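PDB 4ONX: sensor histidine kinase from Clostridium perfringens, which probably senses an environmental signal through its extracytoplasmic single-cache domain and relays it to a histidine kinase module. Local coordinates for residues 47-52 / 66-71; 40-45 / 74-79; 33-38 / 129-134; 54-59 / 82-87. All coordinates share one frame; numbering follows the deposited sequence.

In the fold
The four contacts illustrate how a small PAS-like sensor domain packs helices on an antiparallel sheet. Interactions 1 and 2 share helix 63-75, their centres 12 Å apart: the first joins it to helix 50-58 beside the zinc ion, the second joins the turn that follows it (I76 to V79) to helix 33-47. Helix 33-47 goes on to meet strand 129-139 in interaction 3, 9 Å from interaction 2 between centres, where W133 packs on A43 and K40. Interaction 4, 10 Å from interaction 1, sets helix 50-58 on strand 81-86, with T69 packing against I82. The side chains of I76 and V84 each lie about 13 Å from the zinc.

Interaction 1. Residues 47-52 / 66-71; sequences SEIPFI and QEYTKH. With ZN (zinc ion), chain O.
The helix-helix packing beside the intersubunit zinc site of this cache domain turns on one tyrosine, Y68, which points from helix 63-75 against I49, F51 and I52 at the start of helix 50-58. The ring of F51 presents its edge to the face of Y68 in a T-shaped stack, with planes at 88° and centroids 5.4 Å apart. Its CZ stands off-centre over the Y68 ring, 4.0 Å from Y68 CE1. I52 arrives roughly at right angles, bringing CD1 to 4.2 Å from Y68 CD2, while I49 meets the phenol from its far end. With CG anti to the backbone N (chi1 176°), the Y68 ring is carried well out from its own helix toward these three.

Two residues of the same helix, E67 and H71, one helical turn apart, bind the metal together with E67 and H71 of the second subunit, so a single ion ties two copies of this helix together. R64 of that subunit forms a salt bridge with E67 OE2. Within this chain, the zinc is held by E67 OE1 at 2.0 Å and H71 NE2 at 2.1 Å.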
# COMPACT_ATOMS: atom_id res chain seq x y z
N SER E 47 -19.54 -8.94 -13.64
CA SER E 47 -19.79 -10.33 -14.01
C SER E 47 -19.06 -10.74 -15.28
O SER E 47 -18.65 -11.89 -15.44
CB SER E 47 -21.29 -10.52 -14.23
OG SER E 47 -21.57 -11.75 -14.88
N GLU E 48 -18.89 -9.78 -16.19
CA GLU E 48 -18.25 -10.05 -17.47
C GLU E 48 -16.72 -10.01 -17.47
O GLU E 48 -16.11 -10.28 -18.49
CB GLU E 48 -18.79 -9.06 -18.50
CG GLU E 48 -20.29 -9.21 -18.77
CD GLU E 48 -20.64 -10.48 -19.53
OE1 GLU E 48 -21.73 -11.04 -19.28
OE2 GLU E 48 -19.82 -10.93 -20.36
N ILE E 49 -16.10 -9.69 -16.34
CA ILE E 49 -14.64 -9.62 -16.27
C ILE E 49 -14.02 -11.01 -16.23
O ILE E 49 -14.26 -11.78 -15.30
CB ILE E 49 -14.15 -8.88 -15.02
CG1 ILE E 49 -14.80 -7.50 -14.89
CG2 ILE E 49 -12.63 -8.76 -15.05
CD1 ILE E 49 -14.48 -6.56 -16.03
N PRO E 50 -13.15 -11.33 -17.19
CA PRO E 50 -12.53 -12.64 -17.21
C PRO E 50 -11.91 -13.07 -15.88
O PRO E 50 -12.24 -14.14 -15.37
CB PRO E 50 -11.43 -12.49 -18.26
CG PRO E 50 -11.91 -11.43 -19.16
CD PRO E 50 -12.74 -10.49 -18.33
N PHE E 51 -11.06 -12.23 -15.30
CA PHE E 51 -10.40 -12.61 -14.06
C PHE E 51 -11.35 -12.77 -12.87
O PHE E 51 -11.02 -13.47 -11.92
CB PHE E 51 -9.21 -11.68 -13.71
CG PHE E 51 -9.59 -10.26 -13.40
CD1 PHE E 51 -10.15 -9.93 -12.17
CD2 PHE E 51 -9.31 -9.24 -14.29
CE1 PHE E 51 -10.47 -8.61 -11.87
CE2 PHE E 51 -9.62 -7.92 -13.99
CZ PHE E 51 -10.21 -7.60 -12.78
N ILE E 52 -12.51 -12.13 -12.91
CA ILE E 52 -13.49 -12.27 -11.84
C ILE E 52 -14.07 -13.67 -11.93
O ILE E 52 -14.31 -14.32 -10.92
CB ILE E 52 -14.64 -11.25 -11.95
CG1 ILE E 52 -14.13 -9.83 -11.68
CG2 ILE E 52 -15.72 -11.54 -10.93
CD1 ILE E 52 -13.71 -9.56 -10.25
N GLN E 66 -10.23 -8.43 -4.12
CA GLN E 66 -10.94 -7.86 -3.01
C GLN E 66 -10.89 -6.33 -3.19
O GLN E 66 -11.92 -5.65 -3.21
CB GLN E 66 -10.28 -8.31 -1.71
CG GLN E 66 -11.21 -8.45 -0.51
CD GLN E 66 -11.81 -7.15 -0.06
OE1 GLN E 66 -11.27 -6.07 -0.31
NE2 GLN E 66 -12.93 -7.24 0.65
N GLU E 67 -9.68 -5.81 -3.39
CA GLU E 67 -9.48 -4.38 -3.57
C GLU E 67 -10.23 -3.85 -4.81
O GLU E 67 -10.76 -2.74 -4.79
CB GLU E 67 -7.98 -4.08 -3.66
CG GLU E 67 -7.59 -2.60 -3.57
CD GLU E 67 -7.88 -1.80 -4.83
OE1 GLU E 67 -8.05 -2.41 -5.90
OE2 GLU E 67 -7.91 -0.56 -4.75
N TYR E 68 -10.27 -4.65 -5.87
CA TYR E 68 -10.95 -4.26 -7.10
C TYR E 68 -12.38 -3.80 -6.86
O TYR E 68 -12.85 -2.84 -7.49
CB TYR E 68 -10.93 -5.41 -8.11
CG TYR E 68 -11.71 -5.11 -9.38
CD1 TYR E 68 -11.12 -4.42 -10.41
CD2 TYR E 68 -13.02 -5.52 -9.53
CE1 TYR E 68 -11.81 -4.15 -11.57
CE2 TYR E 68 -13.72 -5.26 -10.69
CZ TYR E 68 -13.11 -4.56 -11.71
OH TYR E 68 -13.78 -4.28 -12.88
N THR E 69 -13.07 -4.48 -5.96
CA THR E 69 -14.46 -4.15 -5.67
C THR E 69 -14.63 -2.81 -4.95
O THR E 69 -15.70 -2.21 -4.99
CB THR E 69 -15.13 -5.21 -4.78
OG1 THR E 69 -14.48 -5.25 -3.50
CG2 THR E 69 -15.09 -6.59 -5.43
N LYS E 70 -13.57 -2.35 -4.31
CA LYS E 70 -13.62 -1.11 -3.54
C LYS E 70 -13.88 0.12 -4.42
O LYS E 70 -14.52 1.07 -3.99
CB LYS E 70 -12.31 -0.97 -2.74
CG LYS E 70 -12.27 0.13 -1.69
CD LYS E 70 -11.01 -0.02 -0.83
CE LYS E 70 -10.83 1.09 0.23
NZ LYS E 70 -10.22 2.35 -0.32
N HIS E 71 -13.42 0.09 -5.67
CA HIS E 71 -13.62 1.22 -6.58
C HIS E 71 -15.07 1.58 -6.81
O HIS E 71 -15.40 2.76 -7.02
CB HIS E 71 -13.03 0.90 -7.95
CG HIS E 71 -11.56 0.68 -7.92
ND1 HIS E 71 -10.66 1.71 -8.03
CD2 HIS E 71 -10.84 -0.45 -7.76
CE1 HIS E 71 -9.43 1.22 -7.96
NE2 HIS E 71 -9.52 -0.09 -7.80
ZN ZN O . -7.69 -1.08 -7.41

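Interaction 2. Residues 40-45 / 74-79; sequences KETAFS and EAINDV
T42 on helix 33-47 and V79 beyond the end of helix 63-75 mark the closest backbone approach, their CA atoms 8.7 Å apart, where the chain leaves helix 63-75 at I76 and folds through a type I beta turn to V79. The turn is closed by a backbone bond from V79 N to I76 O, 3.3 Å long, and it brings the two apolar residues at its ends round to the same helix.

Contact is made by a threonine set against a pair of branched side chains. T42 and I76 reach for each other tip to tip: I76 CD1 comes to 3.7 Å from T42 OG1 and 4.1 Å from T42 CG2, and so touches both branches. An extended outer torsion (chi2 173°) lets the isoleucine span the gap. V79 approaches less closely, with CG2 4.4 Å from T42 OG1.

The threonine hydroxyl is a polar atom in a buried apolar setting, and its own helix provides for it. Since OG1 lies beside the backbone N (chi1 -61°), it can hydrogen-bond to T38 O in the preceding turn. Around this core, F72 packs on T42, V149 of the sheet on V79, and F51 of the second subunit on I76. Here the turn carries the chain from the zinc-binding helix to strand 81-86, and helix 33-47, the N-terminal helix of this cache-type fold, packs on it.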
# COMPACT_ATOMS: atom_id res chain seq x y z
N LYS E 40 -27.72 -2.58 -11.99
CA LYS E 40 -27.66 -3.67 -12.97
C LYS E 40 -26.41 -3.57 -13.83
O LYS E 40 -25.69 -4.56 -13.99
CB LYS E 40 -28.96 -3.67 -13.81
CG LYS E 40 -29.32 -4.94 -14.71
CD LYS E 40 -28.87 -5.00 -16.18
CE LYS E 40 -29.51 -6.22 -16.88
NZ LYS E 40 -29.08 -6.40 -18.30
N GLU E 41 -26.11 -2.38 -14.34
CA GLU E 41 -24.93 -2.22 -15.21
C GLU E 41 -23.65 -2.52 -14.41
O GLU E 41 -22.76 -3.26 -14.87
CB GLU E 41 -24.90 -0.83 -15.89
CG GLU E 41 -24.59 0.33 -14.98
CD GLU E 41 -24.57 1.67 -15.72
OE1 GLU E 41 -24.22 1.68 -16.93
OE2 GLU E 41 -24.87 2.71 -15.10
N THR E 42 -23.59 -2.02 -13.19
CA THR E 42 -22.43 -2.24 -12.34
C THR E 42 -22.19 -3.72 -12.12
O THR E 42 -21.07 -4.22 -12.26
CB THR E 42 -22.61 -1.54 -10.99
OG1 THR E 42 -22.75 -0.13 -11.21
CG2 THR E 42 -21.42 -1.79 -10.09
N ALA E 43 -23.25 -4.43 -11.76
CA ALA E 43 -23.14 -5.86 -11.48
C ALA E 43 -22.80 -6.62 -12.74
O ALA E 43 -22.02 -7.57 -12.72
CB ALA E 43 -24.44 -6.38 -10.89
N PHE E 44 -23.40 -6.22 -13.85
CA PHE E 44 -23.17 -6.90 -15.09
C PHE E 44 -21.73 -6.73 -15.50
O PHE E 44 -21.04 -7.70 -15.85
CB PHE E 44 -24.11 -6.36 -16.17
CG PHE E 44 -23.86 -6.95 -17.53
CD1 PHE E 44 -24.28 -8.23 -17.82
CD2 PHE E 44 -23.18 -6.23 -18.50
CE1 PHE E 44 -24.04 -8.79 -19.07
CE2 PHE E 44 -22.94 -6.77 -19.75
CZ PHE E 44 -23.36 -8.06 -20.03
N SER E 45 -21.27 -5.49 -15.48
CA SER E 45 -19.91 -5.19 -15.85
C SER E 45 -18.93 -6.11 -15.14
O SER E 45 -18.08 -6.74 -15.76
CB SER E 45 -19.61 -3.74 -15.53
OG SER E 45 -18.24 -3.49 -15.70
N GLU E 74 -16.51 3.57 -3.76
CA GLU E 74 -15.89 4.90 -3.79
C GLU E 74 -16.39 5.82 -4.89
O GLU E 74 -16.76 6.97 -4.64
CB GLU E 74 -14.38 4.77 -4.00
CG GLU E 74 -13.61 4.06 -2.90
CD GLU E 74 -12.15 3.81 -3.27
OE1 GLU E 74 -11.76 4.04 -4.44
OE2 GLU E 74 -11.39 3.34 -2.39
N ALA E 75 -16.38 5.32 -6.12
CA ALA E 75 -16.71 6.13 -7.29
C ALA E 75 -18.17 6.18 -7.71
O ALA E 75 -18.54 7.05 -8.49
CB ALA E 75 -15.86 5.68 -8.47
N ILE E 76 -19.00 5.26 -7.23
CA ILE E 76 -20.41 5.26 -7.62
C ILE E 76 -21.23 5.60 -6.40
O ILE E 76 -21.28 4.84 -5.45
CB ILE E 76 -20.85 3.90 -8.21
CG1 ILE E 76 -19.86 3.47 -9.30
CG2 ILE E 76 -22.26 4.00 -8.78
CD1 ILE E 76 -20.10 2.08 -9.83
N ASN E 77 -21.90 6.75 -6.47
CA ASN E 77 -22.69 7.25 -5.37
C ASN E 77 -23.83 6.31 -4.95
O ASN E 77 -24.03 6.08 -3.77
CB ASN E 77 -23.27 8.62 -5.74
CG ASN E 77 -23.90 9.33 -4.55
OD1 ASN E 77 -23.46 9.15 -3.41
ND2 ASN E 77 -24.91 10.15 -4.82
N ASP E 78 -24.55 5.77 -5.92
CA ASP E 78 -25.69 4.89 -5.62
C ASP E 78 -25.34 3.47 -5.20
O ASP E 78 -26.24 2.67 -4.97
CB ASP E 78 -26.66 4.85 -6.80
CG ASP E 78 -27.42 6.16 -6.96
OD1 ASP E 78 -27.59 6.89 -5.96
OD2 ASP E 78 -27.89 6.44 -8.09
N VAL E 79 -24.06 3.14 -5.10
CA VAL E 79 -23.67 1.80 -4.70
C VAL E 79 -23.12 1.83 -3.29
O VAL E 79 -21.99 2.26 -3.07
CB VAL E 79 -22.61 1.21 -5.62
CG1 VAL E 79 -22.17 -0.15 -5.11
CG2 VAL E 79 -23.16 1.09 -7.03

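Interaction 3. Residues 33-38 / 129-134; sequences EDVRNT and ETLRWF
L131 is the strand residue on which the contact rests, meeting V35 and R36 of helix 33-47. Both of its methyl groups lie over the same face of the R36 guanidinium, so the leucine meets the flat of the arginine head. CD1 is the nearer to the nitrogen, 4.1 Å from R36 NH1. CD2 stands over the rim of that face and also touches the valine, 4.2 Å from V35 CG1. A chi1 of 175° swings CG of L131 beside the carbonyl carbon, and the side chain reaches off the strand toward the helix. R36 starts out across the contact, but its chain is extended from CG to NE and brings the face of the head up against the leucine.

Beyond them lies a second shell. A sulfate ion, probably from the crystallisation liquor, is nearby, about 4 Å from the R36 side chain. Y120 of the third subunit forms a cation-pi contact with R36, and its hydroxyl is hydrogen-bonded to R36 O. V35 also packs on K151 and Y153, from the strand that pairs with 129-139, while L39 of the helix touches L131.

Strand 129-139 is outermost in its own chain, yet residues 129-134 pair antiparallel with a strand of the third subunit, and the sheet continues across the interface. The borrowed strand would complete the five-stranded order 2-1-5-4-3 of PAS-like domains, consistent with an exchange of segments between subunits, while helix 33-47 is the long N-terminal helix characteristic of cache domains.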
# COMPACT_ATOMS: atom_id res chain seq x y z
N GLU E 33 -35.69 4.34 -11.78
CA GLU E 33 -34.96 3.53 -12.76
C GLU E 33 -33.48 3.87 -12.87
O GLU E 33 -32.68 3.01 -13.20
CB GLU E 33 -35.63 3.62 -14.14
CG GLU E 33 -37.06 3.10 -14.17
CD GLU E 33 -37.19 1.63 -13.81
OE1 GLU E 33 -38.33 1.13 -13.76
OE2 GLU E 33 -36.16 0.97 -13.58
N ASP E 34 -33.10 5.12 -12.56
CA ASP E 34 -31.70 5.52 -12.60
C ASP E 34 -30.91 4.58 -11.69
O ASP E 34 -29.95 3.94 -12.11
CB ASP E 34 -31.53 6.97 -12.13
CG ASP E 34 -32.23 7.97 -13.04
OD1 ASP E 34 -32.76 7.57 -14.09
OD2 ASP E 34 -32.23 9.17 -12.69
N VAL E 35 -31.37 4.47 -10.45
CA VAL E 35 -30.73 3.60 -9.49
C VAL E 35 -30.77 2.16 -9.99
O VAL E 35 -29.75 1.49 -10.08
CB VAL E 35 -31.43 3.68 -8.12
CG1 VAL E 35 -30.89 2.63 -7.16
CG2 VAL E 35 -31.27 5.07 -7.53
N ARG E 36 -31.97 1.70 -10.31
CA ARG E 36 -32.12 0.32 -10.76
C ARG E 36 -31.12 0.03 -11.88
O ARG E 36 -30.46 -1.01 -11.86
CB ARG E 36 -33.57 0.04 -11.24
CG ARG E 36 -34.63 0.30 -10.16
CD ARG E 36 -36.10 -0.10 -10.47
NE ARG E 36 -36.75 -0.33 -9.19
CZ ARG E 36 -37.04 -1.51 -8.65
NH1 ARG E 36 -37.61 -1.55 -7.46
NH2 ARG E 36 -36.79 -2.64 -9.31
N ASN E 37 -30.98 0.97 -12.81
CA ASN E 37 -30.07 0.77 -13.96
C ASN E 37 -28.61 0.73 -13.47
O ASN E 37 -27.89 -0.22 -13.77
CB ASN E 37 -30.28 1.80 -15.09
CG ASN E 37 -30.43 1.16 -16.48
OD1 ASN E 37 -30.65 -0.05 -16.63
ND2 ASN E 37 -30.38 2.00 -17.51
N THR E 38 -28.20 1.71 -12.67
CA THR E 38 -26.83 1.72 -12.14
C THR E 38 -26.46 0.40 -11.49
O THR E 38 -25.36 -0.13 -11.70
CB THR E 38 -26.66 2.80 -11.08
OG1 THR E 38 -26.96 4.07 -11.65
CG2 THR E 38 -25.24 2.83 -10.53
N GLU E 129 -34.36 0.26 4.56
CA GLU E 129 -34.54 -0.72 3.52
C GLU E 129 -33.37 -0.68 2.56
O GLU E 129 -32.74 0.36 2.40
CB GLU E 129 -35.85 -0.37 2.82
CG GLU E 129 -36.38 -1.38 1.83
CD GLU E 129 -37.76 -0.99 1.30
OE1 GLU E 129 -38.29 -1.72 0.43
OE2 GLU E 129 -38.33 0.03 1.74
N THR E 130 -33.07 -1.81 1.93
CA THR E 130 -31.95 -1.87 1.01
C THR E 130 -32.33 -2.58 -0.29
O THR E 130 -32.81 -3.72 -0.29
CB THR E 130 -30.70 -2.49 1.69
OG1 THR E 130 -29.68 -2.73 0.73
CG2 THR E 130 -31.04 -3.78 2.38
N LEU E 131 -32.16 -1.88 -1.41
CA LEU E 131 -32.49 -2.41 -2.73
C LEU E 131 -31.30 -3.11 -3.30
O LEU E 131 -30.25 -2.50 -3.44
CB LEU E 131 -32.90 -1.27 -3.67
CG LEU E 131 -33.18 -1.62 -5.14
CD1 LEU E 131 -34.29 -2.66 -5.27
CD2 LEU E 131 -33.54 -0.36 -5.91
N ARG E 132 -31.46 -4.38 -3.66
CA ARG E 132 -30.35 -5.15 -4.19
C ARG E 132 -30.65 -5.76 -5.54
O ARG E 132 -31.80 -5.97 -5.90
CB ARG E 132 -29.99 -6.30 -3.25
CG ARG E 132 -29.85 -5.93 -1.78
CD ARG E 132 -31.03 -6.39 -0.96
NE ARG E 132 -30.90 -7.80 -0.59
CZ ARG E 132 -31.92 -8.64 -0.42
NH1 ARG E 132 -31.70 -9.89 -0.04
NH2 ARG E 132 -33.16 -8.24 -0.67
N TRP E 133 -29.59 -6.05 -6.29
CA TRP E 133 -29.69 -6.69 -7.58
C TRP E 133 -28.74 -7.85 -7.58
O TRP E 133 -27.56 -7.69 -7.28
CB TRP E 133 -29.32 -5.74 -8.72
CG TRP E 133 -29.14 -6.45 -10.03
CD1 TRP E 133 -27.97 -6.89 -10.56
CD2 TRP E 133 -30.17 -6.83 -10.94
NE1 TRP E 133 -28.20 -7.52 -11.76
CE2 TRP E 133 -29.54 -7.49 -12.02
CE3 TRP E 133 -31.56 -6.68 -10.96
CZ2 TRP E 133 -30.26 -8.00 -13.10
CZ3 TRP E 133 -32.27 -7.18 -12.04
CH2 TRP E 133 -31.62 -7.83 -13.09
N PHE E 134 -29.25 -9.04 -7.90
CA PHE E 134 -28.44 -10.24 -7.94
C PHE E 134 -28.14 -10.63 -9.37
O PHE E 134 -29.03 -10.70 -10.21
CB PHE E 134 -29.15 -11.39 -7.22
CG PHE E 134 -29.26 -11.19 -5.72
CD1 PHE E 134 -30.23 -10.37 -5.18
CD2 PHE E 134 -28.39 -11.85 -4.86
CE1 PHE E 134 -30.33 -10.19 -3.81
CE2 PHE E 134 -28.49 -11.68 -3.49
CZ PHE E 134 -29.46 -10.85 -2.96

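Interaction 4. Residues 54-59 / 82-87; sequences EDLSNG and IVVADM
L56, D86 and V84 account for most of the surface buried where the last turns of helix 50-58 rest on strand 81-86. The leucine is the inserted element. Its CD2 methyl fits between the two strand side chains that point toward the helix, 3.9 Å from V84 CG1 and 3.8 Å from D86 CB. Both methyls of L56, CD1 and CD2, lie 3.9 Å from the carbonyl O of A85, the residue between them, whose own side chain is directed away.

V84 offers a single branch, CG1, which meets both methyl groups of L56. D86 behaves quite differently at its two ends: the CB supplies an apolar surface to the leucine, whereas the carboxylate is occupied further on. OD1 accepts hydrogen bonds from the backbone N atoms of R88 and G89, and two such bonds should hold the carboxylate in place at the turn leading to strand 90-95. The helix carries an acid of its own in D55, but its OD1 stays 6.9 Å from D86 OD2, and its OD2 is hydrogen-bonded to Y92 OH.

Helix and strand axes approach to 8.5 Å at 44°, and the backbones come closest at L56 and D86, whose CA atoms are 5.4 Å apart. L56 also reaches K91, V137 and V144 on the other three strands, so it touches side chains from all four strands, while T69 of helix 63-75 packs on V84 beside it.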
# COMPACT_ATOMS: atom_id res chain seq x y z
N GLU E 54 -12.62 -16.41 -13.43
CA GLU E 54 -11.59 -17.39 -13.09
C GLU E 54 -11.40 -17.47 -11.58
O GLU E 54 -11.28 -18.56 -11.03
CB GLU E 54 -10.26 -17.04 -13.74
CG GLU E 54 -10.26 -17.14 -15.26
CD GLU E 54 -8.93 -16.75 -15.89
OE1 GLU E 54 -8.95 -16.12 -16.96
OE2 GLU E 54 -7.86 -17.04 -15.30
N ASP E 55 -11.39 -16.32 -10.93
CA ASP E 55 -11.19 -16.27 -9.49
C ASP E 55 -12.25 -17.06 -8.74
O ASP E 55 -11.92 -17.82 -7.84
CB ASP E 55 -11.12 -14.83 -9.01
CG ASP E 55 -10.96 -14.73 -7.51
OD1 ASP E 55 -11.94 -15.00 -6.79
OD2 ASP E 55 -9.87 -14.34 -7.06
N LEU E 56 -13.51 -16.88 -9.10
CA LEU E 56 -14.58 -17.60 -8.42
C LEU E 56 -14.48 -19.09 -8.68
O LEU E 56 -14.78 -19.90 -7.81
CB LEU E 56 -15.95 -17.08 -8.85
CG LEU E 56 -16.25 -15.66 -8.37
CD1 LEU E 56 -17.58 -15.19 -8.92
CD2 LEU E 56 -16.24 -15.60 -6.85
N SER E 57 -14.07 -19.44 -9.89
CA SER E 57 -13.90 -20.84 -10.25
C SER E 57 -12.81 -21.48 -9.39
O SER E 57 -13.07 -22.46 -8.70
CB SER E 57 -13.54 -20.96 -11.73
OG SER E 57 -13.25 -22.29 -12.07
N ASN E 58 -11.63 -20.88 -9.39
CA ASN E 58 -10.46 -21.37 -8.63
C ASN E 58 -10.62 -21.57 -7.13
O ASN E 58 -9.99 -22.44 -6.56
CB ASN E 58 -9.28 -20.41 -8.83
CG ASN E 58 -8.69 -20.47 -10.22
OD1 ASN E 58 -8.78 -21.49 -10.90
ND2 ASN E 58 -8.07 -19.38 -10.65
N GLY E 59 -11.41 -20.72 -6.48
CA GLY E 59 -11.60 -20.83 -5.03
C GLY E 59 -10.48 -20.19 -4.22
O GLY E 59 -10.58 -20.09 -3.00
N ILE E 82 -21.51 -4.02 -2.15
CA ILE E 82 -21.16 -4.92 -3.21
C ILE E 82 -20.69 -6.21 -2.59
O ILE E 82 -19.82 -6.21 -1.72
CB ILE E 82 -19.99 -4.45 -4.07
CG1 ILE E 82 -20.35 -3.21 -4.86
CG2 ILE E 82 -19.57 -5.58 -5.01
CD1 ILE E 82 -19.25 -2.82 -5.82
N VAL E 83 -21.23 -7.31 -3.09
CA VAL E 83 -20.86 -8.60 -2.61
C VAL E 83 -20.58 -9.52 -3.77
O VAL E 83 -21.32 -9.53 -4.74
CB VAL E 83 -21.97 -9.21 -1.77
CG1 VAL E 83 -21.67 -10.67 -1.47
CG2 VAL E 83 -22.13 -8.40 -0.49
N VAL E 84 -19.50 -10.26 -3.65
CA VAL E 84 -19.13 -11.22 -4.66
C VAL E 84 -19.02 -12.53 -3.93
O VAL E 84 -18.23 -12.68 -2.98
CB VAL E 84 -17.78 -10.87 -5.30
CG1 VAL E 84 -17.40 -11.95 -6.31
CG2 VAL E 84 -17.87 -9.51 -5.96
N ALA E 85 -19.82 -13.49 -4.36
CA ALA E 85 -19.85 -14.78 -3.73
C ALA E 85 -19.63 -15.90 -4.72
O ALA E 85 -20.02 -15.80 -5.88
CB ALA E 85 -21.19 -14.97 -3.04
N ASP E 86 -18.99 -16.96 -4.24
CA ASP E 86 -18.81 -18.15 -5.05
C ASP E 86 -19.91 -19.10 -4.57
O ASP E 86 -20.75 -18.70 -3.76
CB ASP E 86 -17.39 -18.71 -4.92
CG ASP E 86 -17.07 -19.16 -3.53
OD1 ASP E 86 -17.96 -19.17 -2.65
OD2 ASP E 86 -15.89 -19.51 -3.33
N MSE E 87 -19.91 -20.34 -5.03
CA MSE E 87 -20.98 -21.25 -4.64
C MSE E 87 -20.96 -21.61 -3.18
O MSE E 87 -21.95 -22.09 -2.66
CB MSE E 87 -21.00 -22.49 -5.53
CG MSE E 87 -21.12 -22.17 -7.02
SE MSE E 87 -22.70 -21.10 -7.55
CE MSE E 87 -23.86 -21.21 -5.98